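Local coordinates for protein endoglucanase (Thermotoga maritima, PDB 2FVG) that probably works as a metal-dependent aminopeptidase of the peptidase M42 family, binding two divalent metal cations per subunit, although it is named an endoglucanase, at residues 96-101 with 140-145; 65-70 with 148-153; 212-217 with 334-339; 52-57 with 185-190; 158-163 with 313-318. All coordinates share one frame; numbering follows the deposited sequence.

The five contacts fall into two groups on different sheets. Contacts 1 and 2, with centres about 10 Å apart, share the six-stranded antiparallel sheet, in which strands 95-98 and 147-150 are neighbours; contact 1 is nested within the loop that contact 2 closes. Contacts 3, 4 and 5 belong to the large mixed sheet. Contacts 3 and 4 adjoin, about 8 Å between centres, through strands 55-61 and 215-224; along the chain contact 4 closes before contact 3 opens, and contact 5 crosses both. Centre to centre, contact 5 is about 30 Å from contact 3 and 31 Å from contact 4. Contacts 2 and 5 each bring side chains within about 10 Å of those of predicted zinc ligands.

Contact 1: 96-101 with 140-145; sequences VQVKNL and KYVSIG
Val98 and Val142 meet through single methyl groups: CG1 of Val98 comes to 3.6 Å from CG2 of Val142, the two side chains crossing at about a right angle. Swung opposite the backbone N (chi1 177°), CG1 of Val98 reaches across to the 140-145 loop, while its CG2 sits beside that nitrogen. A second patch forms where Leu101 meets Tyr141. There CD2 of Leu101 lies 3.8 Å from CB of Tyr141, and CD1 approaches the ring obliquely at CD2, 4.1 Å away. Branched aliphatic residues suit these places: the two valines each present one methyl to the other, whereas the longer leucine spreads both of its methyls over Tyr141.

Lys99 reaches over the same loop by its methylene chain, which bends at chi3 (-61°) and brings CE to 3.4 Å from O of Tyr141. Its ammonium group goes on to a salt bridge with Asp146, whose carboxylate also accepts from the backbone N of Ser143 and so ties the turn to the loop. A water adds a looser link, donating to O of Lys99 at 2.7 Å and weakly to O of Tyr141.

Further out, Phe132 meets the Tyr141 ring and also touches Leu101, while Ile72 packs on Val142. The turn itself is closed by paired backbone bonds between Val98 and Leu101, and the N-H of Asn100 is held by OE1 of Gln97 at 3.3 Å. Lys99 and Asn100 both have positive phi, as a type I' turn requires; this is a two-residue beta-hairpin, its turn linking strands 95-98 and 101-107, packed against the loop that leads into strand 147-150.

Contact 2: 65-70 with 148-153; sequences VGFVVS and VSFVSD. With EDO (1,2-ethanediol), chain C.
Phe67 and Val148 satisfy one another's backbones with two hydrogen bonds. The N-H of Phe67 points to O of Val148 at 3.0 Å, lying in that carbonyl's plane, while N of Val148 returns an almost straight bond (179°) to O of Phe67, its donor well above the carbonyl plane. Where the strands diverge, water takes over: it donates to O of Val65 at 2.8 Å and accepts from N of Phe150 at 2.9 Å. A bound 1,2-ethanediol, probably from the crystallisation liquor, lies beside this water and gives O of Val65 a further, weak bond.

The doubly bonded residues form an antiparallel hydrogen-bonded pair between strands 66-72 and 147-150, inner neighbours in the six-stranded antiparallel sheet. Gly66 suits its place because a CB there would collide with O of Val148.

Phe67 and Val148 project from the same face, with their CB atoms 3.7 Å apart. Beyond them the aromatic rings make an offset edge-to-face pair. The edge of Phe67, at CE2 and CZ, meets the face of Phe150 near CZ, with the planes at 70° and the centroids 5.3 Å apart. With CG opposite its carbonyl carbon (chi1 -70°), Phe150 brings the end of its ring back toward Phe67. Phe80 also lies edge-to-face with the Phe67 ring. Val69 makes a separate contact, its CG2 touching CG2 of Val148 at 3.8 Å.

Contact 3: 212-217 with 334-339; sequences KPTCAI and KIVEVV
Cys215 sets its sulfur against the backbone and side chain of Val336: SG lies 3.9 Å from both CA and CG2 of that valine. The thiol stands between the backbone N and the carbonyl carbon (chi1 66°), which directs it at the helical turn, and O of Ile335 is 3.6 Å from SG. A small, polarisable side chain suits this close approach to helix backbone. Its CB is in contact as well, 3.9 Å from CG2 of Val339.

On one flank, CG2 of Thr214 is shared by two valines. It meets CG1 of Val336 at 4.0 Å, these side chains crossing at about a right angle, and CG2 of Val339 at the same distance, where the two slide past each other in opposite directions. Threonine thus offers its methyl to the apolar surface of the other segment. On the other flank, Ile217 and Ile335 cross at a slant: the CD1 methyl of Ile335 rests 3.7 Å from CG1 of Ile217, and the Ile217 CD1 is only slightly farther from the same methyl. The extended Ile335 chain, with chi2 near 180°, carries that methyl out to the strand.

Most of the contact is apolar, with the thiol set against the helix backbone. Residues 334-337 form a short helix next to the C-terminus, laid against the start of strand 215-224. Leu56 of neighbouring strand 55-61 touches Cys215, Ile335 and Val336; Ile258 and Ile262 of helix 256-268 pack on Ile335, and helix 316-332 meets Ile217 through Ile326 and Leu329.

Contact 4: 52-57 with 185-190; sequences SSKKLL and PAYDTY
Ser52 gives its hydroxyl to OD1 of Asp188 in a hydrogen bond modelled at 2.5 Å, a length to be taken with caution, approaching on the syn side and 31° out of the carboxylate plane. The same oxygen also accepts from the backbone N of Gly49, so one carboxylate pins two points of the chain ahead of strand 55-61. With an alanine here, the Ser52 hydroxyl and the Gly49 N-H would probably lose their shared acceptor, and the 49-52 region would be freer to move.

Two nearly straight backbone bonds, each 2.8 Å, join the strands: N of Leu56 to O of Asp188, and N of Tyr190 to O of Leu56. Within the second strand the Thr189 hydroxyl donates to O of Tyr187 at 2.7 Å, which satisfies it while its methyl lies beside Leu56.

Around this frame, lysine methylenes lie along tyrosine rings while the polar ends go on to partners of their own. CG and CD of Lys55 each come to 3.8 Å from CE1 of Tyr190, with CG at the edge of the ring and in its plane; the chain then bends at chi3 and takes NZ to O of Leu211. Lys54, extended beyond CG, runs beside Tyr187 with its CB 3.8 Å from CD1, and that tyrosine's hydroxyl bonds to Glu337. Strands 55-61 and 187-194 are parallel neighbours in the large mixed sheet, the central sheet of an M42-type alpha/beta catalytic domain.

Contact 5: 158-163 with 313-318; sequences NGRAVG and IIDLND
Arg160 turns the edge of its guanidinium group to Asp315, in a salt bridge whose main bond runs from NE to OD2 at 2.8 Å. The oxygen lies in the guanidinium plane and is met on its anti side, while the two flat groups stand 58° apart; NH2 adds a weak bond to the same oxygen. A bend at chi2 (-81°) folds the arginine chain back over the strand pair, with CD 4.0 Å from CG2 of Ile313.

Asp315 also works with its other oxygen. As the N-cap of helix 316-332, it accepts weakly through OD1 from N of Asn317 and N of Asp318, and CG opposite its own backbone N (chi1 -177°) lets one carboxylate face both helix and arginine. Replacing the aspartate by an alanine is likely to leave Arg160 without this anionic partner and the N-H groups of the first helical turn without their weak cap.

On the opposite face Ala161 lies 4.2 Å by CB from CG1 of Ile314, its small size suiting the place where Phe166 of helix 166-180 also packs. Between Ala161 and Ile314 run paired backbone bonds, and O of Gly159, a residue with positive phi, accepts from N of Leu316 at 2.8 Å. The pairing thus continues up to the helix start. Strand 160-163 lies between strands 155-157 and 312-315, and the latter pairs with 297-306 before the chain enters helix 316-332.

Contact 1: 96-101 with 140-145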
# COMPACT_ATOMS: atom_id res chain seq x y z
N VAL A 96 -13.79 14.24 0.87
CA VAL A 96 -13.89 12.81 1.09
C VAL A 96 -15.01 12.28 0.24
O VAL A 96 -15.77 13.05 -0.35
CB VAL A 96 -14.20 12.50 2.56
CG1 VAL A 96 -13.00 12.81 3.46
CG2 VAL A 96 -15.44 13.26 3.02
N GLN A 97 -15.15 10.96 0.19
CA GLN A 97 -16.24 10.39 -0.58
C GLN A 97 -16.81 9.14 0.06
O GLN A 97 -16.10 8.41 0.73
CB GLN A 97 -15.81 10.04 -2.00
CG GLN A 97 -14.95 8.80 -2.07
CD GLN A 97 -15.30 7.96 -3.28
OE1 GLN A 97 -15.89 6.87 -3.15
NE2 GLN A 97 -15.01 8.47 -4.46
N VAL A 98 -18.11 8.92 -0.14
CA VAL A 98 -18.80 7.74 0.39
C VAL A 98 -19.63 7.26 -0.79
O VAL A 98 -20.45 8.01 -1.32
CB VAL A 98 -19.69 8.08 1.61
CG1 VAL A 98 -20.46 6.84 2.11
CG2 VAL A 98 -18.85 8.61 2.74
N LYS A 99 -19.41 6.02 -1.19
CA LYS A 99 -20.06 5.44 -2.35
C LYS A 99 -20.20 6.44 -3.50
O LYS A 99 -21.31 6.72 -3.98
CB LYS A 99 -21.39 4.76 -1.96
CG LYS A 99 -21.14 3.52 -1.09
CD LYS A 99 -22.40 2.80 -0.69
CE LYS A 99 -23.32 3.69 0.11
NZ LYS A 99 -24.49 2.95 0.69
N ASN A 100 -19.05 6.97 -3.93
CA ASN A 100 -18.97 7.89 -5.07
C ASN A 100 -19.66 9.26 -4.90
O ASN A 100 -19.80 9.99 -5.86
CB ASN A 100 -19.46 7.21 -6.35
CG ASN A 100 -18.61 6.01 -6.74
OD1 ASN A 100 -17.39 6.01 -6.53
ND2 ASN A 100 -19.24 5.00 -7.34
N LEU A 101 -20.09 9.57 -3.69
CA LEU A 101 -20.71 10.84 -3.37
C LEU A 101 -19.65 11.69 -2.65
O LEU A 101 -19.22 11.32 -1.57
CB LEU A 101 -21.93 10.62 -2.47
CG LEU A 101 -22.77 11.83 -2.09
CD1 LEU A 101 -23.56 12.30 -3.30
CD2 LEU A 101 -23.70 11.45 -0.98
N LYS A 140 -30.88 8.08 1.34
CA LYS A 140 -31.01 7.57 -0.03
C LYS A 140 -29.63 7.29 -0.65
O LYS A 140 -29.51 6.48 -1.58
CB LYS A 140 -31.80 8.55 -0.90
N TYR A 141 -28.59 7.92 -0.13
CA TYR A 141 -27.23 7.75 -0.68
C TYR A 141 -26.24 7.13 0.30
O TYR A 141 -25.29 6.45 -0.10
CB TYR A 141 -26.63 9.10 -1.08
CG TYR A 141 -27.37 9.87 -2.16
CD1 TYR A 141 -28.52 10.61 -1.85
CD2 TYR A 141 -26.92 9.89 -3.47
CE1 TYR A 141 -29.19 11.33 -2.83
CE2 TYR A 141 -27.58 10.61 -4.46
CZ TYR A 141 -28.71 11.32 -4.13
OH TYR A 141 -29.37 12.03 -5.12
N VAL A 142 -26.48 7.38 1.59
CA VAL A 142 -25.55 7.05 2.64
C VAL A 142 -26.11 6.24 3.79
O VAL A 142 -27.31 6.30 4.05
CB VAL A 142 -24.88 8.38 3.13
CG1 VAL A 142 -24.72 8.47 4.64
CG2 VAL A 142 -23.56 8.61 2.38
N SER A 143 -25.27 5.44 4.45
CA SER A 143 -25.71 4.65 5.62
C SER A 143 -24.62 4.46 6.67
O SER A 143 -23.41 4.40 6.32
CB SER A 143 -26.23 3.26 5.19
OG SER A 143 -27.25 3.36 4.21
N ILE A 144 -25.05 4.33 7.94
CA ILE A 144 -24.15 4.06 9.07
C ILE A 144 -23.35 2.83 8.68
O ILE A 144 -23.91 1.84 8.21
CB ILE A 144 -24.90 3.76 10.40
CG1 ILE A 144 -25.58 5.01 10.98
CG2 ILE A 144 -23.95 3.18 11.48
CD1 ILE A 144 -26.87 5.41 10.30
N GLY A 145 -22.03 2.92 8.81
CA GLY A 145 -21.18 1.80 8.48
C GLY A 145 -20.47 1.89 7.16
O GLY A 145 -19.56 1.08 6.90
O HOH W 1 -23.85 6.87 -3.15

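Contact 2: 65-70 with 148-153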
# COMPACT_ATOMS: atom_id res chain seq x y z
N VAL A 65 -5.81 4.49 4.93
CA VAL A 65 -6.47 5.13 6.06
C VAL A 65 -7.78 5.80 5.60
O VAL A 65 -7.88 6.26 4.45
CB VAL A 65 -5.53 6.13 6.77
CG1 VAL A 65 -6.28 6.95 7.82
CG2 VAL A 65 -4.43 5.37 7.46
N GLY A 66 -8.77 5.88 6.49
CA GLY A 66 -10.06 6.47 6.12
C GLY A 66 -10.96 6.67 7.31
O GLY A 66 -10.47 6.91 8.41
N PHE A 67 -12.27 6.57 7.09
CA PHE A 67 -13.24 6.81 8.14
C PHE A 67 -14.42 5.88 7.91
O PHE A 67 -14.49 5.17 6.90
CB PHE A 67 -13.71 8.28 8.10
CG PHE A 67 -12.59 9.28 8.00
CD1 PHE A 67 -11.92 9.70 9.15
CD2 PHE A 67 -12.16 9.75 6.76
CE1 PHE A 67 -10.86 10.60 9.07
CE2 PHE A 67 -11.11 10.65 6.67
CZ PHE A 67 -10.45 11.08 7.83
N VAL A 68 -15.37 5.91 8.85
CA VAL A 68 -16.58 5.13 8.74
C VAL A 68 -17.73 6.01 9.25
O VAL A 68 -17.55 6.79 10.18
CB VAL A 68 -16.43 3.75 9.44
CG1 VAL A 68 -16.26 3.89 10.96
CG2 VAL A 68 -17.57 2.81 9.07
N VAL A 69 -18.88 5.93 8.58
CA VAL A 69 -20.04 6.72 8.95
C VAL A 69 -20.60 6.14 10.23
O VAL A 69 -21.07 4.99 10.28
CB VAL A 69 -21.10 6.75 7.84
CG1 VAL A 69 -22.29 7.57 8.30
CG2 VAL A 69 -20.51 7.32 6.54
N SER A 70 -20.50 6.94 11.28
CA SER A 70 -20.98 6.50 12.59
C SER A 70 -22.39 7.01 12.87
O SER A 70 -23.12 6.41 13.65
CB SER A 70 -19.99 6.88 13.69
OG SER A 70 -19.74 8.28 13.72
N VAL A 148 -15.60 5.87 4.24
CA VAL A 148 -15.31 7.19 3.73
C VAL A 148 -13.84 7.27 3.37
O VAL A 148 -12.99 7.00 4.20
CB VAL A 148 -15.56 8.24 4.85
CG1 VAL A 148 -15.32 9.64 4.34
CG2 VAL A 148 -16.99 8.08 5.42
N SER A 149 -13.52 7.62 2.13
CA SER A 149 -12.11 7.76 1.80
C SER A 149 -11.81 9.19 1.38
O SER A 149 -12.72 9.96 1.06
CB SER A 149 -11.72 6.77 0.71
OG SER A 149 -12.45 6.99 -0.46
N PHE A 150 -10.54 9.57 1.42
CA PHE A 150 -10.13 10.88 0.95
C PHE A 150 -10.29 10.92 -0.56
O PHE A 150 -10.22 9.88 -1.24
CB PHE A 150 -8.67 11.17 1.28
CG PHE A 150 -8.42 11.38 2.72
CD1 PHE A 150 -8.71 12.60 3.32
CD2 PHE A 150 -7.86 10.37 3.48
CE1 PHE A 150 -8.45 12.81 4.67
CE2 PHE A 150 -7.60 10.56 4.82
CZ PHE A 150 -7.90 11.79 5.42
N VAL A 151 -10.51 12.11 -1.08
CA VAL A 151 -10.58 12.30 -2.52
C VAL A 151 -9.27 12.98 -2.91
O VAL A 151 -8.82 13.93 -2.26
CB VAL A 151 -11.78 13.14 -2.94
CG1 VAL A 151 -11.59 13.68 -4.36
CG2 VAL A 151 -13.05 12.33 -2.84
N SER A 152 -8.65 12.46 -3.96
CA SER A 152 -7.43 13.05 -4.44
C SER A 152 -7.21 12.73 -5.90
O SER A 152 -7.68 11.71 -6.40
CB SER A 152 -6.23 12.60 -3.62
OG SER A 152 -5.09 13.37 -3.98
N ASP A 153 -6.50 13.63 -6.56
CA ASP A 153 -6.16 13.51 -7.94
C ASP A 153 -4.78 12.86 -7.97
O ASP A 153 -4.15 12.68 -6.94
CB ASP A 153 -6.12 14.93 -8.52
CG ASP A 153 -6.17 14.96 -10.04
OD1 ASP A 153 -6.05 13.90 -10.69
OD2 ASP A 153 -6.32 16.08 -10.57
C1 EDO C . -4.37 7.77 1.91
O1 EDO C . -5.61 7.90 2.60
C2 EDO C . -3.43 8.87 2.39
O2 EDO C . -2.35 9.02 1.48
O HOH W 2 -8.74 7.31 2.00

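Contact 3: 212-217 with 334-339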
# COMPACT_ATOMS: atom_id res chain seq x y z
N LYS A 212 2.89 -21.60 3.75
CA LYS A 212 4.17 -22.14 4.24
C LYS A 212 5.36 -21.72 3.35
O LYS A 212 6.03 -22.58 2.76
CB LYS A 212 4.08 -23.67 4.41
CG LYS A 212 3.14 -24.10 5.54
CD LYS A 212 3.14 -25.61 5.75
N PRO A 213 5.64 -20.40 3.24
CA PRO A 213 6.75 -19.95 2.41
C PRO A 213 8.11 -20.19 3.05
O PRO A 213 8.22 -20.22 4.28
CB PRO A 213 6.50 -18.44 2.25
CG PRO A 213 5.61 -18.05 3.44
CD PRO A 213 4.89 -19.29 3.87
N THR A 214 9.15 -20.36 2.23
CA THR A 214 10.52 -20.48 2.74
C THR A 214 10.93 -19.11 3.28
O THR A 214 11.57 -18.99 4.34
CB THR A 214 11.49 -20.96 1.63
OG1 THR A 214 11.06 -22.24 1.16
CG2 THR A 214 12.91 -21.10 2.12
N CYS A 215 10.56 -18.06 2.55
CA CYS A 215 10.84 -16.69 2.96
C CYS A 215 9.94 -15.71 2.23
O CYS A 215 9.29 -16.08 1.25
CB CYS A 215 12.31 -16.33 2.75
SG CYS A 215 12.80 -16.30 1.06
N ALA A 216 9.93 -14.47 2.70
CA ALA A 216 9.06 -13.42 2.18
C ALA A 216 9.80 -12.11 1.89
O ALA A 216 10.83 -11.80 2.50
CB ALA A 216 7.93 -13.16 3.22
N ILE A 217 9.28 -11.34 0.94
CA ILE A 217 9.79 -10.00 0.63
C ILE A 217 8.55 -9.13 0.81
O ILE A 217 7.54 -9.39 0.17
CB ILE A 217 10.30 -9.90 -0.82
CG1 ILE A 217 11.56 -10.74 -1.02
CG2 ILE A 217 10.68 -8.46 -1.20
CD1 ILE A 217 11.94 -10.84 -2.51
N LYS A 334 18.10 -16.52 -5.22
CA LYS A 334 19.18 -16.54 -4.23
C LYS A 334 18.66 -16.22 -2.83
O LYS A 334 19.16 -16.75 -1.84
CB LYS A 334 20.28 -15.56 -4.64
CG LYS A 334 21.15 -16.10 -5.79
CD LYS A 334 22.14 -15.09 -6.31
N ILE A 335 17.62 -15.39 -2.76
CA ILE A 335 17.04 -15.01 -1.50
C ILE A 335 16.38 -16.22 -0.82
O ILE A 335 16.32 -16.30 0.40
CB ILE A 335 16.10 -13.79 -1.66
CG1 ILE A 335 15.97 -13.05 -0.33
CG2 ILE A 335 14.75 -14.19 -2.34
CD1 ILE A 335 15.04 -11.85 -0.36
N VAL A 336 15.89 -17.16 -1.63
CA VAL A 336 15.28 -18.37 -1.11
C VAL A 336 16.39 -19.35 -0.72
O VAL A 336 16.35 -19.96 0.34
CB VAL A 336 14.31 -19.03 -2.14
CG1 VAL A 336 13.94 -20.42 -1.71
CG2 VAL A 336 13.06 -18.17 -2.37
N GLU A 337 17.38 -19.48 -1.59
CA GLU A 337 18.49 -20.39 -1.34
C GLU A 337 19.31 -20.07 -0.08
O GLU A 337 19.78 -20.99 0.59
CB GLU A 337 19.38 -20.46 -2.59
CG GLU A 337 18.62 -21.01 -3.80
CD GLU A 337 19.32 -20.76 -5.13
OE1 GLU A 337 20.37 -20.08 -5.16
OE2 GLU A 337 18.81 -21.25 -6.17
N VAL A 338 19.45 -18.79 0.27
CA VAL A 338 20.25 -18.42 1.45
C VAL A 338 19.66 -18.80 2.83
O VAL A 338 20.36 -18.79 3.83
CB VAL A 338 20.70 -16.91 1.48
CG1 VAL A 338 21.69 -16.60 0.35
CG2 VAL A 338 19.51 -15.95 1.45
N VAL A 339 18.37 -19.12 2.87
CA VAL A 339 17.73 -19.46 4.13
C VAL A 339 17.24 -20.90 4.18
O VAL A 339 16.39 -21.25 5.01
CB VAL A 339 16.56 -18.50 4.48
CG1 VAL A 339 17.11 -17.13 4.89
CG2 VAL A 339 15.55 -18.39 3.34

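Contact 4: 52-57 with 185-190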
# COMPACT_ATOMS: atom_id res chain seq x y z
N SER A 52 9.53 -26.06 -7.69
CA SER A 52 8.40 -25.98 -6.77
C SER A 52 8.66 -26.55 -5.38
O SER A 52 7.72 -26.74 -4.61
CB SER A 52 7.18 -26.68 -7.37
OG SER A 52 6.56 -25.86 -8.32
N SER A 53 9.91 -26.83 -5.05
CA SER A 53 10.23 -27.43 -3.75
C SER A 53 10.25 -26.41 -2.62
O SER A 53 10.21 -26.79 -1.44
CB SER A 53 11.58 -28.13 -3.77
OG SER A 53 12.61 -27.18 -3.95
N LYS A 54 10.35 -25.13 -3.00
CA LYS A 54 10.34 -23.99 -2.08
C LYS A 54 9.42 -22.91 -2.64
O LYS A 54 9.13 -22.87 -3.84
CB LYS A 54 11.76 -23.46 -1.87
CG LYS A 54 12.71 -24.51 -1.28
CD LYS A 54 14.18 -24.15 -1.46
CE LYS A 54 15.07 -25.26 -0.93
NZ LYS A 54 16.51 -25.01 -1.21
N LYS A 55 8.93 -22.06 -1.76
CA LYS A 55 8.01 -21.01 -2.14
C LYS A 55 8.50 -19.65 -1.65
O LYS A 55 8.97 -19.53 -0.53
CB LYS A 55 6.65 -21.34 -1.57
CG LYS A 55 6.00 -22.56 -2.20
CD LYS A 55 4.98 -23.21 -1.31
CE LYS A 55 5.69 -23.96 -0.16
NZ LYS A 55 4.68 -24.65 0.68
N LEU A 56 8.42 -18.64 -2.52
CA LEU A 56 8.77 -17.28 -2.14
C LEU A 56 7.45 -16.55 -2.03
O LEU A 56 6.58 -16.71 -2.87
CB LEU A 56 9.63 -16.61 -3.20
CG LEU A 56 9.95 -15.11 -3.09
CD1 LEU A 56 10.82 -14.76 -1.91
CD2 LEU A 56 10.65 -14.66 -4.36
N LEU A 57 7.31 -15.74 -1.00
CA LEU A 57 6.11 -14.92 -0.82
C LEU A 57 6.48 -13.44 -0.99
O LEU A 57 7.41 -12.96 -0.36
CB LEU A 57 5.57 -15.16 0.58
CG LEU A 57 4.48 -14.26 1.17
CD1 LEU A 57 3.21 -14.34 0.39
CD2 LEU A 57 4.21 -14.65 2.61
N PRO A 185 10.00 -16.89 -12.42
CA PRO A 185 10.54 -17.11 -11.07
C PRO A 185 11.38 -18.36 -10.94
O PRO A 185 11.14 -19.34 -11.63
CB PRO A 185 9.29 -17.29 -10.22
CG PRO A 185 8.21 -16.62 -10.97
CD PRO A 185 8.52 -16.95 -12.41
N ALA A 186 12.38 -18.30 -10.06
CA ALA A 186 13.22 -19.47 -9.82
C ALA A 186 12.44 -20.51 -9.01
O ALA A 186 12.57 -21.70 -9.29
CB ALA A 186 14.50 -19.07 -9.10
N TYR A 187 11.62 -20.04 -8.06
CA TYR A 187 10.80 -20.87 -7.18
C TYR A 187 9.35 -20.40 -7.20
O TYR A 187 9.07 -19.24 -7.52
CB TYR A 187 11.30 -20.78 -5.71
CG TYR A 187 12.69 -21.31 -5.54
CD1 TYR A 187 12.90 -22.68 -5.43
CD2 TYR A 187 13.79 -20.46 -5.58
CE1 TYR A 187 14.19 -23.20 -5.33
CE2 TYR A 187 15.09 -20.98 -5.49
CZ TYR A 187 15.27 -22.35 -5.36
OH TYR A 187 16.54 -22.89 -5.27
N ASP A 188 8.44 -21.29 -6.84
CA ASP A 188 7.04 -20.94 -6.80
C ASP A 188 6.93 -19.64 -6.05
O ASP A 188 7.36 -19.54 -4.91
CB ASP A 188 6.22 -22.01 -6.10
CG ASP A 188 5.92 -23.20 -6.98
OD1 ASP A 188 6.45 -23.32 -8.13
OD2 ASP A 188 5.11 -24.05 -6.52
N THR A 189 6.37 -18.62 -6.70
CA THR A 189 6.30 -17.31 -6.07
C THR A 189 4.87 -16.86 -5.93
O THR A 189 4.15 -16.80 -6.91
CB THR A 189 7.12 -16.27 -6.87
OG1 THR A 189 8.49 -16.68 -6.89
CG2 THR A 189 7.03 -14.87 -6.23
N TYR A 190 4.45 -16.58 -4.71
CA TYR A 190 3.11 -16.07 -4.45
C TYR A 190 3.15 -14.55 -4.30
O TYR A 190 3.92 -14.02 -3.50
CB TYR A 190 2.53 -16.67 -3.18
CG TYR A 190 2.27 -18.16 -3.29
CD1 TYR A 190 3.27 -19.08 -3.03
CD2 TYR A 190 1.01 -18.63 -3.63
CE1 TYR A 190 3.03 -20.45 -3.14
CE2 TYR A 190 0.75 -19.99 -3.73
CZ TYR A 190 1.76 -20.90 -3.49
OH TYR A 190 1.50 -22.25 -3.61

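Contact 5: 158-163 with 313-318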
# COMPACT_ATOMS: atom_id res chain seq x y z
N ASN A 158 7.75 15.25 -14.70
CA ASN A 158 9.19 15.36 -14.50
C ASN A 158 9.70 14.39 -13.45
O ASN A 158 10.47 14.74 -12.57
CB ASN A 158 9.59 16.81 -14.17
CG ASN A 158 9.44 17.72 -15.37
OD1 ASN A 158 9.82 17.36 -16.47
ND2 ASN A 158 8.89 18.90 -15.15
N GLY A 159 9.19 13.16 -13.55
CA GLY A 159 9.63 12.06 -12.72
C GLY A 159 9.08 12.00 -11.32
O GLY A 159 9.50 11.15 -10.55
N ARG A 160 8.15 12.87 -10.96
CA ARG A 160 7.60 12.84 -9.61
C ARG A 160 6.11 12.68 -9.77
O ARG A 160 5.54 13.20 -10.73
CB ARG A 160 7.92 14.13 -8.86
CG ARG A 160 9.40 14.36 -8.58
CD ARG A 160 9.89 13.59 -7.37
NE ARG A 160 11.35 13.45 -7.34
CZ ARG A 160 12.21 14.22 -6.68
NH1 ARG A 160 11.79 15.26 -5.95
NH2 ARG A 160 13.51 13.95 -6.77
N ALA A 161 5.47 11.96 -8.85
CA ALA A 161 4.04 11.77 -8.88
C ALA A 161 3.46 12.12 -7.52
O ALA A 161 4.08 11.86 -6.50
CB ALA A 161 3.70 10.35 -9.26
N VAL A 162 2.28 12.72 -7.52
CA VAL A 162 1.61 13.16 -6.29
C VAL A 162 0.21 12.55 -6.28
O VAL A 162 -0.48 12.53 -7.32
CB VAL A 162 1.46 14.71 -6.22
CG1 VAL A 162 0.84 15.16 -4.86
CG2 VAL A 162 2.80 15.39 -6.44
N GLY A 163 -0.19 12.02 -5.13
CA GLY A 163 -1.50 11.41 -4.98
C GLY A 163 -1.62 10.82 -3.60
O GLY A 163 -0.71 10.95 -2.79
N ILE A 313 4.48 12.19 -2.30
CA ILE A 313 5.20 12.23 -3.56
C ILE A 313 6.11 11.05 -3.69
O ILE A 313 6.80 10.70 -2.74
CB ILE A 313 6.11 13.50 -3.57
CG1 ILE A 313 5.33 14.75 -3.10
CG2 ILE A 313 6.77 13.73 -4.93
CD1 ILE A 313 6.22 15.88 -2.63
N ILE A 314 6.12 10.41 -4.86
CA ILE A 314 7.12 9.38 -5.13
C ILE A 314 7.94 9.79 -6.35
O ILE A 314 7.47 10.56 -7.20
CB ILE A 314 6.54 7.96 -5.32
CG1 ILE A 314 5.71 7.87 -6.60
CG2 ILE A 314 5.77 7.51 -4.08
CD1 ILE A 314 5.51 6.44 -7.07
N ASP A 315 9.16 9.28 -6.43
CA ASP A 315 10.03 9.55 -7.55
C ASP A 315 9.87 8.33 -8.42
O ASP A 315 10.01 7.20 -7.94
CB ASP A 315 11.47 9.73 -7.04
CG ASP A 315 12.43 10.07 -8.14
OD1 ASP A 315 12.85 9.16 -8.87
OD2 ASP A 315 12.79 11.26 -8.28
N LEU A 316 9.55 8.53 -9.70
CA LEU A 316 9.36 7.41 -10.63
C LEU A 316 10.63 6.59 -10.92
O LEU A 316 10.54 5.41 -11.26
CB LEU A 316 8.61 7.84 -11.90
CG LEU A 316 7.18 8.36 -11.66
CD1 LEU A 316 6.58 8.88 -12.95
CD2 LEU A 316 6.29 7.28 -11.05
N ASN A 317 11.81 7.20 -10.81
CA ASN A 317 13.03 6.42 -10.98
C ASN A 317 13.17 5.43 -9.82
O ASN A 317 13.61 4.30 -10.01
CB ASN A 317 14.27 7.31 -11.07
CG ASN A 317 14.35 8.08 -12.36
OD1 ASN A 317 14.10 7.54 -13.44
ND2 ASN A 317 14.72 9.36 -12.27
N ASP A 318 12.81 5.87 -8.61
CA ASP A 318 12.86 4.98 -7.44
C ASP A 318 11.87 3.84 -7.63
O ASP A 318 12.18 2.69 -7.36
CB ASP A 318 12.45 5.72 -6.18
CG ASP A 318 13.49 6.68 -5.69
OD1 ASP A 318 14.69 6.57 -6.05
OD2 ASP A 318 13.08 7.55 -4.91